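Local atomic coordinates of type-iv like pilin ttha1219 (Thermus thermophilus, PDB entry 5G23), a protein that is a pilin-like structural protein, probably a component of type IV pilus machinery linked to natural competence and DNA uptake. Residues 139-152 and 171-185. Residues are numbered along the deposited sequence; the frame is centred on the assembly and turned at random.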
loop_
_atom_site.group_PDB
_atom_site.type_symbol
_atom_site.label_atom_id
_atom_site.label_comp_id
_atom_site.label_asym_id
_atom_site.label_seq_id
_atom_site.Cartn_x
_atom_site.Cartn_y
_atom_site.Cartn_z
ATOM N N GLU B 139 -12.170 4.889 -15.443
ATOM C CA GLU B 139 -13.081 3.776 -15.496
ATOM C C GLU B 139 -13.628 3.586 -14.067
ATOM O O GLU B 139 -14.833 3.359 -13.875
ATOM C CB GLU B 139 -12.275 2.545 -16.071
ATOM C CG GLU B 139 -13.019 1.240 -16.226
ATOM C CD GLU B 139 -12.127 0.089 -16.751
ATOM O OE1 GLU B 139 -11.112 0.383 -17.433
ATOM O OE2 GLU B 139 -12.447 -1.119 -16.521
ATOM N N VAL B 140 -12.736 3.641 -13.074
ATOM C CA VAL B 140 -13.144 3.515 -11.659
ATOM C C VAL B 140 -13.537 4.880 -11.184
ATOM O O VAL B 140 -12.789 5.810 -11.326
ATOM C CB VAL B 140 -12.029 2.951 -10.746
ATOM C CG1 VAL B 140 -12.457 2.934 -9.311
ATOM C CG2 VAL B 140 -11.561 1.571 -11.219
ATOM N N GLN B 141 -14.706 4.969 -10.582
ATOM C CA GLN B 141 -15.163 6.206 -9.931
ATOM C C GLN B 141 -15.299 5.978 -8.475
ATOM O O GLN B 141 -16.024 5.044 -8.039
ATOM C CB GLN B 141 -16.518 6.643 -10.504
ATOM C CG GLN B 141 -16.389 7.137 -11.940
ATOM C CD GLN B 141 -15.725 8.480 -12.003
ATOM O OE1 GLN B 141 -16.132 9.441 -11.313
ATOM N NE2 GLN B 141 -14.701 8.578 -12.821
ATOM N N VAL B 142 -14.624 6.798 -7.679
ATOM C CA VAL B 142 -14.777 6.782 -6.227
ATOM C C VAL B 142 -15.982 7.665 -5.934
ATOM O O VAL B 142 -15.896 8.857 -6.104
ATOM C CB VAL B 142 -13.452 7.221 -5.510
ATOM C CG1 VAL B 142 -13.644 7.270 -4.003
ATOM C CG2 VAL B 142 -12.356 6.220 -5.829
ATOM N N GLU B 143 -17.076 7.051 -5.479
ATOM C CA GLU B 143 -18.361 7.745 -5.262
ATOM C C GLU B 143 -18.508 8.244 -3.812
ATOM O O GLU B 143 -19.327 9.117 -3.542
ATOM C CB GLU B 143 -19.500 6.844 -5.594
ATOM C CG GLU B 143 -19.459 6.550 -7.097
ATOM C CD GLU B 143 -20.546 5.632 -7.571
ATOM O OE1 GLU B 143 -21.291 5.026 -6.757
ATOM O OE2 GLU B 143 -20.603 5.483 -8.788
ATOM N N ALA B 144 -17.721 7.695 -2.907
ATOM C CA ALA B 144 -17.739 8.138 -1.491
ATOM C C ALA B 144 -16.476 7.790 -0.775
ATOM O O ALA B 144 -15.935 6.679 -0.957
ATOM C CB ALA B 144 -18.958 7.556 -0.769
ATOM N N PHE B 145 -15.975 8.740 0.014
ATOM C CA PHE B 145 -14.845 8.556 0.908
ATOM C C PHE B 145 -15.273 9.225 2.192
ATOM O O PHE B 145 -15.707 10.356 2.207
ATOM C CB PHE B 145 -13.499 9.137 0.407
ATOM C CG PHE B 145 -12.342 8.993 1.351
ATOM C CD1 PHE B 145 -11.988 7.789 1.882
ATOM C CD2 PHE B 145 -11.538 10.096 1.671
ATOM C CE1 PHE B 145 -10.899 7.669 2.764
ATOM C CE2 PHE B 145 -10.437 10.010 2.564
ATOM C CZ PHE B 145 -10.099 8.770 3.065
ATOM N N ARG B 146 -15.305 8.420 3.247
ATOM C CA ARG B 146 -15.801 8.883 4.578
ATOM C C ARG B 146 -14.771 8.500 5.596
ATOM O O ARG B 146 -14.160 7.376 5.546
ATOM C CB ARG B 146 -17.154 8.248 4.975
ATOM C CG ARG B 146 -18.277 8.505 4.029
ATOM C CD ARG B 146 -18.679 9.985 4.045
ATOM N NE ARG B 146 -19.909 10.117 3.273
ATOM C CZ ARG B 146 -19.945 10.437 1.989
ATOM N NH1 ARG B 146 -18.826 10.686 1.301
ATOM N NH2 ARG B 146 -21.123 10.422 1.345
ATOM N N VAL B 147 -14.539 9.388 6.596
ATOM C CA VAL B 147 -13.670 9.046 7.726
ATOM C C VAL B 147 -14.405 9.484 9.003
ATOM O O VAL B 147 -14.834 10.619 9.088
ATOM C CB VAL B 147 -12.346 9.816 7.676
ATOM C CG1 VAL B 147 -11.433 9.448 8.813
ATOM C CG2 VAL B 147 -11.624 9.560 6.322
ATOM N N ALA B 148 -14.558 8.574 9.933
ATOM C CA ALA B 148 -15.092 8.844 11.257
ATOM C C ALA B 148 -14.003 8.505 12.284
ATOM O O ALA B 148 -13.000 7.869 11.941
ATOM C CB ALA B 148 -16.297 7.979 11.520
ATOM N N TYR B 149 -14.178 8.980 13.511
ATOM C CA TYR B 149 -13.219 8.718 14.533
ATOM C C TYR B 149 -13.888 8.279 15.845
ATOM O O TYR B 149 -15.030 8.652 16.158
ATOM C CB TYR B 149 -12.318 9.942 14.764
ATOM C CG TYR B 149 -13.017 11.150 15.300
ATOM C CD1 TYR B 149 -13.566 12.074 14.442
ATOM C CD2 TYR B 149 -12.998 11.470 16.698
ATOM C CE1 TYR B 149 -14.169 13.208 14.921
ATOM C CE2 TYR B 149 -13.561 12.627 17.166
ATOM C CZ TYR B 149 -14.119 13.491 16.247
ATOM O OH TYR B 149 -14.733 14.616 16.699
ATOM N N LEU B 150 -13.141 7.515 16.621
ATOM C CA LEU B 150 -13.658 6.955 17.856
ATOM C C LEU B 150 -13.037 7.710 19.007
ATOM O O LEU B 150 -11.810 7.735 19.171
ATOM C CB LEU B 150 -13.322 5.473 17.953
ATOM C CG LEU B 150 -13.790 4.727 19.207
ATOM C CD1 LEU B 150 -15.308 4.836 19.401
ATOM C CD2 LEU B 150 -13.373 3.291 19.118
ATOM N N GLU B 151 -13.861 8.399 19.790
ATOM C CA GLU B 151 -13.383 9.165 20.948
ATOM C C GLU B 151 -14.092 8.665 22.193
ATOM O O GLU B 151 -15.325 8.771 22.305
ATOM C CB GLU B 151 -13.665 10.649 20.819
ATOM C CG GLU B 151 -13.175 11.460 22.025
ATOM C CD GLU B 151 -13.672 12.878 22.036
ATOM O OE1 GLU B 151 -14.296 13.308 21.052
ATOM O OE2 GLU B 151 -13.416 13.568 23.054
ATOM N N GLY B 152 -13.348 8.047 23.092
ATOM C CA GLY B 152 -13.949 7.530 24.335
ATOM C C GLY B 152 -15.118 6.596 24.149
ATOM O O GLY B 152 -16.091 6.743 24.852
ATOM N N PRO B 171 -8.508 15.978 21.431
ATOM C CA PRO B 171 -9.123 14.915 22.259
ATOM C C PRO B 171 -8.388 13.591 22.096
ATOM O O PRO B 171 -7.482 13.517 21.272
ATOM C CB PRO B 171 -10.517 14.779 21.661
ATOM C CG PRO B 171 -10.303 15.113 20.227
ATOM C CD PRO B 171 -9.329 16.275 20.248
ATOM N N LYS B 172 -8.824 12.571 22.820
ATOM C CA LYS B 172 -8.226 11.249 22.759
ATOM C C LYS B 172 -8.919 10.421 21.694
ATOM O O LYS B 172 -10.042 9.963 21.866
ATOM C CB LYS B 172 -8.309 10.481 24.097
ATOM C CG LYS B 172 -7.152 10.695 25.037
ATOM C CD LYS B 172 -7.369 11.902 25.927
ATOM C CE LYS B 172 -6.217 12.102 26.947
ATOM N NZ LYS B 172 -6.005 13.526 27.330
ATOM N N VAL B 173 -8.256 10.192 20.578
ATOM C CA VAL B 173 -8.822 9.453 19.484
ATOM C C VAL B 173 -8.188 8.082 19.439
ATOM O O VAL B 173 -7.004 7.951 19.340
ATOM C CB VAL B 173 -8.584 10.175 18.128
ATOM C CG1 VAL B 173 -9.011 9.315 16.955
ATOM C CG2 VAL B 173 -9.345 11.496 18.097
ATOM N N SER B 174 -8.975 7.059 19.555
ATOM C CA SER B 174 -8.430 5.712 19.643
ATOM C C SER B 174 -8.382 4.988 18.293
ATOM O O SER B 174 -7.663 3.999 18.176
ATOM C CB SER B 174 -9.137 4.929 20.739
ATOM O OG SER B 174 -10.414 4.600 20.386
ATOM N N ALA B 175 -9.220 5.405 17.346
ATOM C CA ALA B 175 -9.317 4.735 16.026
ATOM C C ALA B 175 -9.978 5.588 15.000
ATOM O O ALA B 175 -10.702 6.528 15.345
ATOM C CB ALA B 175 -10.013 3.405 16.143
ATOM N N LEU B 176 -9.753 5.268 13.731
ATOM C CA LEU B 176 -10.421 5.888 12.589
ATOM C C LEU B 176 -11.182 4.784 11.863
ATOM O O LEU B 176 -10.699 3.648 11.812
ATOM C CB LEU B 176 -9.455 6.518 11.617
ATOM C CG LEU B 176 -8.550 7.617 12.164
ATOM C CD1 LEU B 176 -7.597 8.070 11.084
ATOM C CD2 LEU B 176 -9.369 8.803 12.670
ATOM N N ALA B 177 -12.327 5.137 11.353
ATOM C CA ALA B 177 -13.047 4.302 10.424
ATOM C C ALA B 177 -13.043 4.969 9.068
ATOM O O ALA B 177 -13.412 6.143 8.929
ATOM C CB ALA B 177 -14.469 4.075 10.871
ATOM N N LEU B 178 -12.624 4.226 8.050
ATOM C CA LEU B 178 -12.573 4.700 6.693
ATOM C C LEU B 178 -13.501 3.871 5.795
ATOM O O LEU B 178 -13.630 2.654 5.996
ATOM C CB LEU B 178 -11.147 4.643 6.175
ATOM C CG LEU B 178 -10.263 5.603 6.959
ATOM C CD1 LEU B 178 -9.537 4.789 7.986
ATOM C CD2 LEU B 178 -9.283 6.261 6.059
ATOM N N TYR B 179 -14.187 4.564 4.887
ATOM C CA TYR B 179 -15.142 3.935 3.978
ATOM C C TYR B 179 -14.908 4.436 2.560
ATOM O O TYR B 179 -14.788 5.610 2.337
ATOM C CB TYR B 179 -16.586 4.253 4.409
ATOM C CG TYR B 179 -17.614 3.774 3.436
ATOM C CD1 TYR B 179 -18.107 2.484 3.484
ATOM C CD2 TYR B 179 -18.121 4.642 2.440
ATOM C CE1 TYR B 179 -19.046 2.022 2.581
ATOM C CE2 TYR B 179 -19.077 4.208 1.529
ATOM C CZ TYR B 179 -19.566 2.902 1.625
ATOM O OH TYR B 179 -20.436 2.474 0.731
ATOM N N LEU B 180 -14.874 3.479 1.604
ATOM C CA LEU B 180 -14.856 3.784 0.209
ATOM C C LEU B 180 -16.003 3.047 -0.510
ATOM O O LEU B 180 -16.310 1.859 -0.193
ATOM C CB LEU B 180 -13.530 3.330 -0.403
ATOM C CG LEU B 180 -12.298 4.159 -0.087
ATOM C CD1 LEU B 180 -11.034 3.409 -0.489
ATOM C CD2 LEU B 180 -12.425 5.484 -0.841
ATOM N N LEU B 181 -16.672 3.774 -1.404
ATOM C CA LEU B 181 -17.605 3.202 -2.382
ATOM C C LEU B 181 -17.057 3.548 -3.750
ATOM O O LEU B 181 -16.733 4.696 -4.026
ATOM C CB LEU B 181 -18.981 3.763 -2.205
ATOM C CG LEU B 181 -20.019 3.345 -3.192
ATOM C CD1 LEU B 181 -20.392 1.899 -3.059
ATOM C CD2 LEU B 181 -21.277 4.213 -3.034
ATOM N N ALA B 182 -16.971 2.553 -4.621
ATOM C CA ALA B 182 -16.495 2.768 -5.966
ATOM C C ALA B 182 -17.374 1.997 -6.926
ATOM O O ALA B 182 -18.026 1.008 -6.578
ATOM C CB ALA B 182 -15.040 2.363 -6.140
ATOM N N SER B 183 -17.344 2.454 -8.170
ATOM C CA SER B 183 -18.059 1.785 -9.274
ATOM C C SER B 183 -17.225 1.686 -10.508
ATOM O O SER B 183 -16.334 2.504 -10.775
ATOM C CB SER B 183 -19.371 2.536 -9.613
ATOM O OG SER B 183 -19.127 3.802 -10.253
ATOM N N VAL B 184 -17.591 0.706 -11.309
ATOM C CA VAL B 184 -16.989 0.501 -12.635
ATOM C C VAL B 184 -18.025 -0.075 -13.587
ATOM O O VAL B 184 -18.966 -0.783 -13.152
ATOM C CB VAL B 184 -15.817 -0.561 -12.615
ATOM C CG1 VAL B 184 -14.584 -0.062 -11.937
ATOM C CG2 VAL B 184 -16.253 -1.876 -12.035
ATOM N N PRO B 185 -17.859 0.163 -14.888
ATOM C CA PRO B 185 -18.763 -0.485 -15.859
ATOM C C PRO B 185 -18.540 -1.975 -15.935
ATOM O O PRO B 185 -17.410 -2.416 -15.718
ATOM C CB PRO B 185 -18.388 0.140 -17.198
ATOM C CG PRO B 185 -17.456 1.249 -16.910
ATOM C CD PRO B 185 -16.845 0.999 -15.548
HETATM O O HOH W 1 -10.735 12.797 24.745
HETATM O O HOH W 2 -10.751 7.750 23.096
#
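F145 lays its ring beside the leucines of strand 173-184: CD2 of L178 sits at the ring edge, near its plane, 3.9 Å from F145 CE1, while CD2 of L180 comes obliquely to within 3.6 Å of F145 CD1. Having CG anti to the backbone N (chi1 178°) helps to bring the ring to both. V142, V147 and Y149 continue this face, where L178 also touches W227 and V229 of strand 221-230, and L180 touches W227. On the other face, A144 CB lies at the edge of the Y179 ring, near its plane, 4.1 Å from Y179 CE2, and the aliphatic start of R146 runs alongside the same ring. The polar ends of this pair find separate partners, Y179 OH on E224 and R146 NH2 on the carbonyl of E211.

The antiparallel register slips by one at a classic beta bulge, where E143 and A144 both face L181. L181 O takes a 2.8 Å bond from E143 N and a weak one from A144 N. At the bulge the extended E143 chain reaches S183, whose OG donates to E143 OE2 at 2.7 Å, meeting it from above the carboxylate plane. E143 OE1 is salt-bridged to R222, and S183 OG also bonds R220. An alanine here in place of E143 would probably deprive R222 of this carboxylate and S183 OG of this acceptor.

At the far end one water links G152 N to K172 O and another links K172 N to E151 OE2, while E151 OE1 is salt-bridged to K156. The strands, their directions 160° apart, form the central pair of a four-stranded antiparallel sheet flanked by strands 154-156 and 221-230, part of the beta-rich region that follows the N-terminal helix, as in type IV pilins and type II secretion pseudopilins.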